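Local coordinates for erythrocyte membrane protein 1 (Plasmodium falciparum, PDB 2XU0) that probably binds host cell surface receptors, this chain being the N-terminal NTS-DBL1 region of the adhesin, a domain involved in rosetting, at residues 133-138 / 207-212; 223-228 / 254-259; 318-323 / 434-439. The protein carries 10 engineered substitutions. All blocks are in the same frame, centred on the assembly; numbering follows the deposited sequence.

Contact 1. Residues 133-138 / 207-212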
loop_
_atom_site.group_PDB
_atom_site.type_symbol
_atom_site.label_atom_id
_atom_site.label_comp_id
_atom_site.label_asym_id
_atom_site.label_seq_id
_atom_site.Cartn_x
_atom_site.Cartn_y
_atom_site.Cartn_z
ATOM N N PRO A 133 4.793 5.718 1.598
ATOM C CA PRO A 133 5.985 5.744 2.491
ATOM C C PRO A 133 6.565 4.362 2.810
ATOM O O PRO A 133 7.787 4.237 2.889
ATOM C CB PRO A 133 5.497 6.517 3.738
ATOM C CG PRO A 133 4.053 6.562 3.630
ATOM C CD PRO A 133 3.650 6.431 2.200
ATOM N N ARG A 134 5.705 3.278 2.825
ATOM C CA ARG A 134 6.196 1.915 3.020
ATOM C C ARG A 134 7.169 1.566 1.881
ATOM O O ARG A 134 8.189 0.952 2.130
ATOM C CB ARG A 134 5.028 0.901 3.136
ATOM C CG ARG A 134 5.436 -0.560 3.468
ATOM C CD ARG A 134 4.451 -1.615 2.941
ATOM N NE ARG A 134 3.858 -1.198 1.664
ATOM C CZ ARG A 134 4.436 -1.334 0.479
ATOM N NH1 ARG A 134 5.591 -1.976 0.365
ATOM N NH2 ARG A 134 3.862 -0.838 -0.604
ATOM N N ARG A 135 6.881 1.999 0.633
ATOM C CA ARG A 135 7.764 1.716 -0.495
ATOM C C ARG A 135 9.003 2.575 -0.451
ATOM O O ARG A 135 10.082 2.064 -0.711
ATOM C CB ARG A 135 7.034 1.875 -1.883
ATOM C CG ARG A 135 7.964 1.877 -3.122
ATOM C CD ARG A 135 8.567 0.498 -3.401
ATOM N NE ARG A 135 9.622 0.530 -4.427
ATOM C CZ ARG A 135 10.916 0.759 -4.201
ATOM N NH1 ARG A 135 11.349 1.020 -2.973
ATOM N NH2 ARG A 135 11.787 0.719 -5.195
ATOM N N ARG A 136 8.835 3.887 -0.283
ATOM C CA ARG A 136 9.937 4.866 -0.284
ATOM C C ARG A 136 11.153 4.417 0.557
ATOM O O ARG A 136 12.298 4.507 0.105
ATOM C CB ARG A 136 9.434 6.218 0.246
ATOM C CG ARG A 136 8.510 6.972 -0.699
ATOM C CD ARG A 136 8.125 8.295 -0.088
ATOM N NE ARG A 136 9.182 9.283 -0.333
ATOM C CZ ARG A 136 9.058 10.584 -0.099
ATOM N NH1 ARG A 136 7.932 11.070 0.414
ATOM N NH2 ARG A 136 10.058 11.411 -0.372
ATOM N N HIS A 137 10.893 3.880 1.744
ATOM C CA HIS A 137 11.957 3.493 2.667
ATOM C C HIS A 137 12.191 2.001 2.803
ATOM O O HIS A 137 12.806 1.573 3.770
ATOM C CB HIS A 137 11.732 4.177 4.021
ATOM C CG HIS A 137 11.257 5.587 3.898
ATOM N ND1 HIS A 137 12.052 6.576 3.320
ATOM C CD2 HIS A 137 10.082 6.136 4.277
ATOM C CE1 HIS A 137 11.334 7.686 3.377
ATOM N NE2 HIS A 137 10.145 7.472 3.950
ATOM N N ILE A 138 11.761 1.212 1.799
ATOM C CA ILE A 138 11.933 -0.242 1.751
ATOM C C ILE A 138 13.398 -0.663 2.020
ATOM O O ILE A 138 14.335 0.019 1.573
ATOM C CB ILE A 138 11.347 -0.833 0.421
ATOM C CG1 ILE A 138 10.487 -2.071 0.696
ATOM C CG2 ILE A 138 12.432 -1.103 -0.666
ATOM C CD1 ILE A 138 9.630 -2.569 -0.488
ATOM N N ASP A 207 9.165 -2.366 -10.987
ATOM C CA ASP A 207 8.982 -1.335 -9.984
ATOM C C ASP A 207 9.179 0.070 -10.562
ATOM O O ASP A 207 10.103 0.276 -11.354
ATOM C CB ASP A 207 9.890 -1.617 -8.774
ATOM C CG ASP A 207 9.873 -0.513 -7.771
ATOM O OD1 ASP A 207 8.912 -0.465 -6.951
ATOM O OD2 ASP A 207 10.704 0.403 -7.899
ATOM N N MET A 208 8.301 1.008 -10.196
ATOM C CA MET A 208 8.281 2.394 -10.724
ATOM C C MET A 208 9.120 3.383 -9.895
ATOM O O MET A 208 9.311 4.518 -10.320
ATOM C CB MET A 208 6.838 2.935 -10.717
ATOM C CG MET A 208 5.923 2.366 -11.768
ATOM S SD MET A 208 4.293 3.155 -11.562
ATOM C CE MET A 208 3.533 2.075 -10.464
ATOM N N PHE A 209 9.563 2.991 -8.693
ATOM C CA PHE A 209 10.288 3.940 -7.846
ATOM C C PHE A 209 11.763 4.055 -8.181
ATOM O O PHE A 209 12.453 3.054 -8.347
ATOM C CB PHE A 209 10.009 3.711 -6.355
ATOM C CG PHE A 209 10.501 4.793 -5.411
ATOM C CD1 PHE A 209 9.909 6.053 -5.400
ATOM C CD2 PHE A 209 11.479 4.515 -4.457
ATOM C CE1 PHE A 209 10.339 7.040 -4.496
ATOM C CE2 PHE A 209 11.925 5.507 -3.581
ATOM C CZ PHE A 209 11.358 6.763 -3.612
ATOM N N LEU A 210 12.232 5.289 -8.343
ATOM C CA LEU A 210 13.619 5.552 -8.658
ATOM C C LEU A 210 14.226 6.250 -7.432
ATOM O O LEU A 210 14.044 7.456 -7.279
ATOM C CB LEU A 210 13.693 6.422 -9.911
ATOM C CG LEU A 210 15.087 6.714 -10.421
ATOM C CD1 LEU A 210 15.815 5.427 -10.754
ATOM C CD2 LEU A 210 15.029 7.648 -11.615
ATOM N N PRO A 211 14.865 5.490 -6.500
ATOM C CA PRO A 211 15.383 6.112 -5.251
ATOM C C PRO A 211 16.284 7.324 -5.471
ATOM O O PRO A 211 16.175 8.309 -4.748
ATOM C CB PRO A 211 16.116 4.967 -4.550
ATOM C CG PRO A 211 15.569 3.734 -5.138
ATOM C CD PRO A 211 15.151 4.038 -6.537
ATOM N N ASN A 212 17.142 7.256 -6.497
ATOM C CA ASN A 212 18.073 8.325 -6.912
ATOM C C ASN A 212 18.573 8.032 -8.336
ATOM O O ASN A 212 18.389 6.915 -8.834
ATOM C CB ASN A 212 19.254 8.437 -5.920
ATOM C CG ASN A 212 19.946 7.136 -5.648
ATOM O OD1 ASN A 212 20.337 6.412 -6.563
ATOM N ND2 ASN A 212 20.075 6.788 -4.376
#
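Phe-209 sets its CB over one face of the Arg-135 guanidinium, 3.7 Å from NH2, while the NE–NH2 edge of that group is taken by the carboxylate of Asp-207. This is a side-on, two-nitrogen salt bridge combined with an Asx turn, and it ties helix 133-136 of the Duffy-binding-like domain to the loop that follows helix 186-204. NE of Arg-135 donates to OD1 of Asp-207 at 2.8 Å, and NH2 of Arg-135 to OD2 at 2.9 Å with an N-H...O angle of 170°. Both oxygens lie near the guanidinium plane, yet each is met from above the carboxylate plane, because the two flat groups are turned 47° apart. OD2 of Asp-207 also accepts from the backbone N of Phe-209 at 2.9 Å, from the opposite face to NH2, and this bond closes the turn. Gln-311 NE2 adds a donor to OD1, and Trp-315 of the same long helix packs on both salt-bridge partners. CG of Arg-135 lies anti to the backbone N (chi1 168°), and the bend at chi2 brings the NE–NH2 edge to Asp-207. Arg-136 sends its polar end to Glu-110 O, while its CG touches CZ of Phe-209 at 4.1 Å.

Contact 2. Residues 223-228 / 254-259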
loop_
_atom_site.group_PDB
_atom_site.type_symbol
_atom_site.label_atom_id
_atom_site.label_comp_id
_atom_site.label_asym_id
_atom_site.label_seq_id
_atom_site.Cartn_x
_atom_site.Cartn_y
_atom_site.Cartn_z
ATOM N N VAL A 223 23.022 -7.082 -14.108
ATOM C CA VAL A 223 24.347 -7.716 -14.176
ATOM C C VAL A 223 24.203 -9.181 -13.713
ATOM O O VAL A 223 24.611 -10.096 -14.439
ATOM C CB VAL A 223 25.417 -6.929 -13.357
ATOM C CG1 VAL A 223 26.696 -7.754 -13.150
ATOM C CG2 VAL A 223 25.744 -5.581 -14.015
ATOM N N VAL A 224 23.577 -9.402 -12.531
ATOM C CA VAL A 224 23.341 -10.754 -11.982
ATOM C C VAL A 224 22.526 -11.607 -12.957
ATOM O O VAL A 224 22.884 -12.760 -13.209
ATOM C CB VAL A 224 22.709 -10.738 -10.568
ATOM C CG1 VAL A 224 22.565 -12.155 -10.013
ATOM C CG2 VAL A 224 23.536 -9.898 -9.619
ATOM N N PHE A 225 21.463 -11.028 -13.536
ATOM C CA PHE A 225 20.606 -11.740 -14.485
ATOM C C PHE A 225 21.246 -12.059 -15.842
ATOM O O PHE A 225 20.828 -13.018 -16.496
ATOM C CB PHE A 225 19.218 -11.096 -14.577
ATOM C CG PHE A 225 18.239 -11.565 -13.512
ATOM C CD1 PHE A 225 17.628 -12.816 -13.607
ATOM C CD2 PHE A 225 17.864 -10.725 -12.472
ATOM C CE1 PHE A 225 16.700 -13.237 -12.650
ATOM C CE2 PHE A 225 16.896 -11.125 -11.540
ATOM C CZ PHE A 225 16.320 -12.378 -11.635
ATOM N N LYS A 226 22.293 -11.295 -16.240
ATOM C CA LYS A 226 23.078 -11.534 -17.465
ATOM C C LYS A 226 23.964 -12.791 -17.236
ATOM O O LYS A 226 23.994 -13.695 -18.074
ATOM C CB LYS A 226 23.925 -10.294 -17.793
ATOM C CG LYS A 226 24.615 -10.358 -19.161
ATOM C CD LYS A 226 25.311 -9.049 -19.497
ATOM C CE LYS A 226 26.059 -9.107 -20.805
ATOM N NZ LYS A 226 26.869 -7.875 -21.020
ATOM N N LYS A 227 24.610 -12.864 -16.054
ATOM C CA LYS A 227 25.404 -13.999 -15.583
ATOM C C LYS A 227 24.543 -15.255 -15.528
ATOM O O LYS A 227 24.936 -16.272 -16.098
ATOM C CB LYS A 227 26.003 -13.701 -14.197
ATOM C CG LYS A 227 27.067 -12.620 -14.236
ATOM C CD LYS A 227 27.452 -12.182 -12.860
ATOM C CE LYS A 227 28.680 -11.312 -12.858
ATOM N NZ LYS A 227 29.104 -11.004 -11.473
ATOM N N ILE A 228 23.340 -15.178 -14.900
ATOM C CA ILE A 228 22.394 -16.306 -14.799
ATOM C C ILE A 228 22.065 -16.823 -16.194
ATOM O O ILE A 228 22.177 -18.022 -16.415
ATOM C CB ILE A 228 21.116 -15.989 -13.934
ATOM C CG1 ILE A 228 21.498 -15.712 -12.470
ATOM C CG2 ILE A 228 20.092 -17.138 -14.000
ATOM C CD1 ILE A 228 20.427 -14.968 -11.621
ATOM N N GLU A 254 10.872 -12.648 -14.604
ATOM C CA GLU A 254 9.483 -13.009 -14.287
ATOM C C GLU A 254 9.410 -14.433 -13.757
ATOM O O GLU A 254 8.675 -14.694 -12.800
ATOM C CB GLU A 254 8.630 -13.009 -15.573
ATOM C CG GLU A 254 8.080 -11.661 -15.958
ATOM C CD GLU A 254 7.432 -11.603 -17.331
ATOM O OE1 GLU A 254 7.145 -10.468 -17.780
ATOM O OE2 GLU A 254 7.218 -12.671 -17.959
ATOM N N ASP A 255 10.070 -15.379 -14.485
ATOM C CA ASP A 255 10.079 -16.802 -14.143
ATOM C C ASP A 255 10.920 -17.026 -12.921
ATOM O O ASP A 255 10.518 -17.784 -12.053
ATOM C CB ASP A 255 10.582 -17.642 -15.325
ATOM C CG ASP A 255 9.564 -17.702 -16.440
ATOM O OD1 ASP A 255 8.473 -17.082 -16.291
ATOM O OD2 ASP A 255 9.814 -18.416 -17.426
ATOM N N TRP A 256 12.043 -16.308 -12.794
ATOM C CA TRP A 256 12.832 -16.422 -11.586
ATOM C C TRP A 256 11.953 -16.069 -10.386
ATOM O O TRP A 256 11.948 -16.810 -9.411
ATOM C CB TRP A 256 14.081 -15.528 -11.635
ATOM C CG TRP A 256 15.046 -15.840 -10.525
ATOM C CD1 TRP A 256 16.031 -16.780 -10.541
ATOM C CD2 TRP A 256 15.027 -15.300 -9.194
ATOM N NE1 TRP A 256 16.673 -16.817 -9.322
ATOM C CE2 TRP A 256 16.071 -15.924 -8.473
ATOM C CE3 TRP A 256 14.231 -14.337 -8.539
ATOM C CZ2 TRP A 256 16.348 -15.617 -7.134
ATOM C CZ3 TRP A 256 14.521 -14.017 -7.219
ATOM C CH2 TRP A 256 15.555 -14.669 -6.523
ATOM N N TRP A 257 11.185 -14.954 -10.466
ATOM C CA TRP A 257 10.323 -14.543 -9.364
ATOM C C TRP A 257 9.311 -15.630 -9.044
ATOM O O TRP A 257 9.211 -16.078 -7.904
ATOM C CB TRP A 257 9.610 -13.205 -9.653
ATOM C CG TRP A 257 8.676 -12.820 -8.533
ATOM C CD1 TRP A 257 7.325 -13.014 -8.497
ATOM C CD2 TRP A 257 9.062 -12.448 -7.200
ATOM N NE1 TRP A 257 6.825 -12.648 -7.265
ATOM C CE2 TRP A 257 7.877 -12.364 -6.427
ATOM C CE3 TRP A 257 10.297 -12.149 -6.590
ATOM C CZ2 TRP A 257 7.880 -11.915 -5.107
ATOM C CZ3 TRP A 257 10.302 -11.707 -5.275
ATOM C CH2 TRP A 257 9.107 -11.612 -4.541
ATOM N N THR A 258 8.553 -16.034 -10.057
ATOM C CA THR A 258 7.527 -17.058 -9.958
ATOM C C THR A 258 8.047 -18.333 -9.321
ATOM O O THR A 258 7.361 -18.899 -8.471
ATOM C CB THR A 258 6.910 -17.280 -11.334
ATOM O OG1 THR A 258 6.348 -16.031 -11.748
ATOM C CG2 THR A 258 5.820 -18.349 -11.322
ATOM N N ILE A 259 9.265 -18.751 -9.706
ATOM C CA ILE A 259 9.887 -19.967 -9.212
ATOM C C ILE A 259 10.316 -19.866 -7.755
ATOM O O ILE A 259 10.111 -20.813 -6.993
ATOM C CB ILE A 259 11.010 -20.450 -10.175
ATOM C CG1 ILE A 259 10.396 -21.071 -11.460
ATOM C CG2 ILE A 259 11.955 -21.463 -9.493
ATOM C CD1 ILE A 259 11.284 -20.887 -12.742
#
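Helices 216-231 and 249-268 are well separated here, their nearest CA atoms, those of Phe-225 and Trp-256, lying 9.5 Å apart, and two large side chains bridge the interval. Phe-225 leaves its helix without aiming its CB at the neighbour, yet the far end of its ring reaches across and presents an edge. CE1 of Phe-225 comes to 3.6 Å from CB of Trp-256, which lies close to the plane of the phenyl ring. The neighbouring CZ of Phe-225 sits above the indole, 3.9 Å from CG of Trp-256 and 4.0 Å from CD2, displaced toward the rim. The planes stand at 89°, with 5.3 Å between the centroids of the phenyl and the five-membered indole ring: a T-shaped pair, edge of Phe-225 on face of Trp-256. For Trp-256, a chi1 of -168° carries the indole toward the other helix, and a chi2 of 87° turns its face to Phe-225.

The pair belongs to the buried core of the alpha-helical Duffy-binding-like fold. Leu-157 of helix 154-175 touches both side chains, and Val-203 of helix 186-204 touches Trp-256, so four helices converge here. The adjacent Trp-257 leads away from Phe-225, its NE1 bonded to Asp-307 and its ring in a cation-pi contact with Arg-204.

One turn beyond Glu-254, Thr-258 folds its hydroxyl back on its own helix. OG1 of Thr-258, also hydrogen-bonded to Tyr-308 OH, donates to O of Glu-254 at 2.9 Å, while the backbone N of Thr-258 reaches the same oxygen from the opposite face of the carbonyl plane.

Contact 3. Residues 318-323 / 434-439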
loop_
_atom_site.group_PDB
_atom_site.type_symbol
_atom_site.label_atom_id
_atom_site.label_comp_id
_atom_site.label_asym_id
_atom_site.label_seq_id
_atom_site.Cartn_x
_atom_site.Cartn_y
_atom_site.Cartn_z
ATOM N N GLU A 318 -3.377 1.102 -1.308
ATOM C CA GLU A 318 -2.711 1.401 -0.027
ATOM C C GLU A 318 -2.850 2.889 0.312
ATOM O O GLU A 318 -3.009 3.253 1.484
ATOM C CB GLU A 318 -1.244 1.025 -0.113
ATOM C CG GLU A 318 -0.470 1.181 1.188
ATOM C CD GLU A 318 0.947 0.683 1.073
ATOM O OE1 GLU A 318 1.322 0.211 -0.026
ATOM O OE2 GLU A 318 1.669 0.700 2.096
ATOM N N TRP A 319 -2.848 3.756 -0.724
ATOM C CA TRP A 319 -3.007 5.193 -0.505
ATOM C C TRP A 319 -4.333 5.439 0.187
ATOM O O TRP A 319 -4.389 6.164 1.179
ATOM C CB TRP A 319 -2.916 5.985 -1.826
ATOM C CG TRP A 319 -3.139 7.461 -1.644
ATOM C CD1 TRP A 319 -2.180 8.409 -1.422
ATOM C CD2 TRP A 319 -4.403 8.137 -1.548
ATOM N NE1 TRP A 319 -2.765 9.637 -1.224
ATOM C CE2 TRP A 319 -4.128 9.503 -1.295
ATOM C CE3 TRP A 319 -5.740 7.739 -1.726
ATOM C CZ2 TRP A 319 -5.139 10.464 -1.201
ATOM C CZ3 TRP A 319 -6.747 8.677 -1.560
ATOM C CH2 TRP A 319 -6.442 10.022 -1.284
ATOM N N SER A 320 -5.402 4.866 -0.360
ATOM C CA SER A 320 -6.762 5.058 0.153
ATOM C C SER A 320 -6.988 4.493 1.560
ATOM O O SER A 320 -7.633 5.150 2.382
ATOM C CB SER A 320 -7.802 4.557 -0.851
ATOM O OG SER A 320 -7.752 3.153 -0.989
ATOM N N GLU A 321 -6.442 3.303 1.834
ATOM C CA GLU A 321 -6.539 2.650 3.147
ATOM C C GLU A 321 -5.805 3.440 4.229
ATOM O O GLU A 321 -6.354 3.662 5.320
ATOM C CB GLU A 321 -6.024 1.197 3.081
ATOM C CG GLU A 321 -7.042 0.236 2.464
ATOM C CD GLU A 321 -8.263 0.067 3.345
ATOM O OE1 GLU A 321 -8.162 -0.626 4.383
ATOM O OE2 GLU A 321 -9.282 0.733 3.065
ATOM N N GLU A 322 -4.599 3.889 3.907
ATOM C CA GLU A 322 -3.752 4.693 4.798
ATOM C C GLU A 322 -4.307 6.071 4.987
ATOM O O GLU A 322 -4.163 6.612 6.076
ATOM C CB GLU A 322 -2.296 4.743 4.298
ATOM C CG GLU A 322 -1.590 3.416 4.498
ATOM C CD GLU A 322 -1.341 3.070 5.956
ATOM O OE1 GLU A 322 -0.365 3.610 6.527
ATOM O OE2 GLU A 322 -2.161 2.324 6.547
ATOM N N PHE A 323 -4.973 6.645 3.946
ATOM C CA PHE A 323 -5.633 7.953 4.030
ATOM C C PHE A 323 -6.773 7.838 5.056
ATOM O O PHE A 323 -6.869 8.664 5.965
ATOM C CB PHE A 323 -6.205 8.414 2.634
ATOM C CG PHE A 323 -7.271 9.494 2.724
ATOM C CD1 PHE A 323 -6.944 10.791 3.133
ATOM C CD2 PHE A 323 -8.614 9.189 2.522
ATOM C CE1 PHE A 323 -7.941 11.763 3.296
ATOM C CE2 PHE A 323 -9.607 10.172 2.669
ATOM C CZ PHE A 323 -9.262 11.444 3.069
ATOM N N ASN A 434 -15.589 2.947 -5.981
ATOM C CA ASN A 434 -16.493 2.214 -5.082
ATOM C C ASN A 434 -15.710 1.130 -4.359
ATOM O O ASN A 434 -15.971 0.891 -3.195
ATOM C CB ASN A 434 -17.651 1.527 -5.856
ATOM C CG ASN A 434 -18.654 2.420 -6.543
ATOM O OD1 ASN A 434 -19.308 2.011 -7.509
ATOM N ND2 ASN A 434 -18.847 3.633 -6.044
ATOM N N LEU A 435 -14.744 0.485 -5.034
ATOM C CA LEU A 435 -13.892 -0.544 -4.410
ATOM C C LEU A 435 -13.033 0.086 -3.293
ATOM O O LEU A 435 -12.844 -0.535 -2.238
ATOM C CB LEU A 435 -12.978 -1.209 -5.457
ATOM C CG LEU A 435 -13.642 -1.921 -6.648
ATOM C CD1 LEU A 435 -12.595 -2.665 -7.498
ATOM C CD2 LEU A 435 -14.817 -2.824 -6.221
ATOM N N LEU A 436 -12.536 1.322 -3.524
ATOM C CA LEU A 436 -11.735 2.039 -2.534
ATOM C C LEU A 436 -12.592 2.374 -1.321
ATOM O O LEU A 436 -12.128 2.193 -0.193
ATOM C CB LEU A 436 -11.039 3.290 -3.119
ATOM C CG LEU A 436 -10.054 3.055 -4.275
ATOM C CD1 LEU A 436 -9.485 4.360 -4.732
ATOM C CD2 LEU A 436 -8.927 2.050 -3.902
ATOM N N ASN A 437 -13.846 2.797 -1.549
ATOM C CA ASN A 437 -14.854 3.049 -0.489
ATOM C C ASN A 437 -15.058 1.811 0.376
ATOM O O ASN A 437 -15.324 1.921 1.568
ATOM C CB ASN A 437 -16.234 3.411 -1.113
ATOM C CG ASN A 437 -16.272 4.777 -1.752
ATOM O OD1 ASN A 437 -15.297 5.536 -1.673
ATOM N ND2 ASN A 437 -17.367 5.105 -2.456
ATOM N N ASN A 438 -14.933 0.637 -0.241
ATOM C CA ASN A 438 -15.196 -0.652 0.403
ATOM C C ASN A 438 -14.054 -1.227 1.188
ATOM O O ASN A 438 -14.212 -2.318 1.711
ATOM C CB ASN A 438 -15.631 -1.668 -0.646
ATOM C CG ASN A 438 -16.960 -1.385 -1.261
ATOM O OD1 ASN A 438 -17.833 -0.799 -0.634
ATOM N ND2 ASN A 438 -17.136 -1.831 -2.498
ATOM N N GLY A 439 -12.911 -0.544 1.232
ATOM C CA GLY A 439 -11.736 -1.049 1.938
ATOM C C GLY A 439 -11.942 -1.242 3.423
ATOM O O GLY A 439 -12.832 -0.624 4.005
HETATM O O HOH W 1 -9.673 1.696 0.515
#
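Ser-320 directs its CB at the other helix and its hydroxyl meets one branch of Leu-436, whose own CB points off the line between the two: OG of Ser-320 lies 3.3 Å from CD2 of Leu-436. At 68°, chi1 of Ser-320 holds OG between the backbone N and the carbonyl carbon, from where it also bonds to Glu-317 O, a turn back in its own helix. Glu-321, next along, leaves its helix at an angle and then bends at chi2, so that its carboxylate swings round to the residues just past the C-terminal end of helix 429-437. There OE2 of Glu-321 comes within 3.2 Å of CA of Gly-439, an approach made possible by the lack of a side chain. A single water sits between these groups, 2.8 Å from OG of Ser-320, 2.8 Å from OE2 of Glu-321 and 2.6 Å from O of Leu-436. OE1 of Glu-321 accepts from His-441 N, at the start of helix 440-443, a setting that would probably stabilise a negative carboxylate. Ala-22 of helix 22-39 and Phe-454 pack against Leu-436. Just past the contact, the Cys-324–Cys-442 disulfide joins helix 311-338 to helix 440-443, which follows Gly-439. The whole is helix packing with a bridging water beside a disulfide, in the C-terminal subdomain of the Duffy-binding-like fold.

All three contacts are largely buried, but they differ in place and chemistry. Contacts 1 and 3 lie about 12 and 10 Å from the centre of the chain and mix polar and apolar groups: a salt bridge beside Phe-209 in contact 1, a water and a carboxylate beside Leu-436 in contact 3. Contact 2, about 25 Å out, is purely aromatic and apolar. Helix 186-204 backs all three. Contacts 1 and 3 touch directly: Arg-134 NH2 pairs with Glu-318 OE1 at 2.8 Å, tying helix 133-136 to helix 311-338, which carries one side of contact 3 while covering contact 1. Contact 2 stays separate, its nearest atoms about 10 Å from contact 1 and about 15 Å from contact 3.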